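Local coordinates for protein methanogen homoaconitase small subunit (Methanocaldococcus jannaschii, PDB 2PKP) that forms, with its large-subunit partner, a hydro-lyase that interconverts homocitrate and homoisocitrate through cis-homoaconitate, at residues Y31-H36 with R67-I72. Numbering follows the deposited sequence.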
# COMPACT_ATOMS: atom_id res chain seq x y z
N TYR A 31 15.41 -0.42 -2.82
CA TYR A 31 14.89 -0.13 -4.15
C TYR A 31 15.86 -0.68 -5.19
O TYR A 31 15.45 -1.06 -6.29
CB TYR A 31 14.73 1.38 -4.34
CG TYR A 31 13.53 1.96 -3.62
CD1 TYR A 31 12.23 1.63 -4.03
CD2 TYR A 31 13.68 2.83 -2.55
CE1 TYR A 31 11.12 2.15 -3.37
CE2 TYR A 31 12.57 3.36 -1.88
CZ TYR A 31 11.30 3.01 -2.30
OH TYR A 31 10.19 3.52 -1.66
N GLU A 32 17.14 -0.73 -4.83
CA GLU A 32 18.17 -1.26 -5.72
C GLU A 32 17.90 -2.75 -5.87
O GLU A 32 18.05 -3.31 -6.96
CB GLU A 32 19.55 -1.03 -5.11
CG GLU A 32 20.71 -1.24 -6.08
CD GLU A 32 20.71 -0.25 -7.22
OE1 GLU A 32 20.64 0.97 -6.95
OE2 GLU A 32 20.78 -0.68 -8.39
N LEU A 33 17.51 -3.38 -4.77
CA LEU A 33 17.20 -4.80 -4.77
C LEU A 33 15.92 -5.02 -5.56
O LEU A 33 15.83 -5.95 -6.37
CB LEU A 33 17.00 -5.28 -3.33
CG LEU A 33 18.26 -5.39 -2.46
CD1 LEU A 33 17.88 -5.68 -1.01
CD2 LEU A 33 19.16 -6.49 -3.02
N ALA A 34 14.94 -4.16 -5.34
CA ALA A 34 13.65 -4.26 -6.01
C ALA A 34 13.79 -4.17 -7.53
O ALA A 34 13.05 -4.83 -8.26
CB ALA A 34 12.71 -3.17 -5.51
N SER A 35 14.74 -3.38 -8.01
CA SER A 35 14.94 -3.22 -9.44
C SER A 35 15.35 -4.53 -10.13
O SER A 35 15.36 -4.61 -11.36
CB SER A 35 15.98 -2.13 -9.72
OG SER A 35 17.25 -2.49 -9.22
N HIS A 36 15.69 -5.54 -9.35
CA HIS A 36 16.07 -6.83 -9.94
C HIS A 36 15.22 -7.97 -9.41
O HIS A 36 15.62 -9.13 -9.44
CB HIS A 36 17.55 -7.11 -9.70
CG HIS A 36 18.45 -6.12 -10.39
ND1 HIS A 36 18.92 -4.99 -9.76
CD2 HIS A 36 18.87 -6.05 -11.67
CE1 HIS A 36 19.59 -4.25 -10.63
NE2 HIS A 36 19.58 -4.87 -11.80
N ARG A 67 17.47 -15.41 2.83
CA ARG A 67 17.72 -14.06 2.34
C ARG A 67 16.62 -13.05 2.59
O ARG A 67 15.57 -13.08 1.94
CB ARG A 67 18.02 -14.11 0.84
CG ARG A 67 19.06 -15.15 0.47
CD ARG A 67 20.32 -14.97 1.31
NE ARG A 67 21.29 -16.03 1.10
CZ ARG A 67 22.44 -16.14 1.76
NH1 ARG A 67 22.76 -15.24 2.68
NH2 ARG A 67 23.26 -17.14 1.49
N GLU A 68 16.86 -12.14 3.52
CA GLU A 68 15.89 -11.10 3.82
C GLU A 68 15.74 -10.21 2.59
O GLU A 68 14.72 -9.53 2.42
CB GLU A 68 16.36 -10.26 5.01
CG GLU A 68 16.32 -10.99 6.34
CD GLU A 68 17.58 -10.77 7.16
OE1 GLU A 68 18.02 -9.61 7.29
OE2 GLU A 68 18.12 -11.77 7.68
N GLN A 69 16.75 -10.22 1.73
CA GLN A 69 16.73 -9.41 0.52
C GLN A 69 15.66 -9.84 -0.47
O GLN A 69 15.14 -9.01 -1.22
CB GLN A 69 18.10 -9.44 -0.17
CG GLN A 69 19.20 -8.70 0.59
CD GLN A 69 20.03 -9.63 1.44
OE1 GLN A 69 19.51 -10.50 2.13
NE2 GLN A 69 21.35 -9.43 1.41
N ALA A 70 15.34 -11.12 -0.48
CA ALA A 70 14.32 -11.63 -1.40
C ALA A 70 12.96 -10.99 -1.11
O ALA A 70 12.27 -10.54 -2.03
CB ALA A 70 14.22 -13.14 -1.28
N VAL A 71 12.57 -10.95 0.17
CA VAL A 71 11.29 -10.37 0.54
C VAL A 71 11.32 -8.86 0.41
O VAL A 71 10.30 -8.23 0.15
CB VAL A 71 10.87 -10.76 1.99
CG1 VAL A 71 10.78 -12.27 2.10
CG2 VAL A 71 11.84 -10.19 3.00
N ILE A 72 12.50 -8.27 0.61
CA ILE A 72 12.65 -6.83 0.49
C ILE A 72 12.56 -6.41 -0.98
O ILE A 72 12.05 -5.34 -1.30
CB ILE A 72 14.00 -6.35 1.10
CG1 ILE A 72 13.96 -6.52 2.63
CG2 ILE A 72 14.28 -4.90 0.72
CD1 ILE A 72 15.24 -6.10 3.33
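Leu33 meets the methylenes of Gln69, on the backbone side of the flat carboxamide of Gln69: Leu33 CD1 lies 3.7 Å from Gln69 CG and 3.9 Å from Gln69 CB. From Leu33 CD1 to the amide carbon Gln69 CD it is 5.1 Å, so neither amide face is covered by the leucine. A bend at chi2 (96°) turns the amide away from helix 30-34, leaving the two methylenes as the touching surface. The rings of 31-36 find their partners elsewhere: His36 stacks with Tyr24 of the YLRT motif, while Tyr31 packs edge-to-face with Tyr76 and makes a cation-pi contact with Lys158 of the second subunit. The same Leu33 methyl also reaches Ile72, Leu33 CD1 to Ile72 CG2 at 4.1 Å, one turn along helix 68-75. That helix links the neighbouring parallel strands 54-57 and 81-84, a beta-alpha-beta crossover of the aconitase swivel domain, and helix 30-34 packs against it beside the YLRT motif, whose Arg26 is critical for substrate specificity; the side chains of Leu33 and Arg26 are about 8 Å apart. The contact is apolar and small, burying 165 Å² summed over both sides. With CB directed at 67-72 and CG anti to the carbonyl carbon (chi1 -72°), Leu33 brings CD1 to Gln69 across the 7.0 Å between Leu33 CA and Gln69 CA.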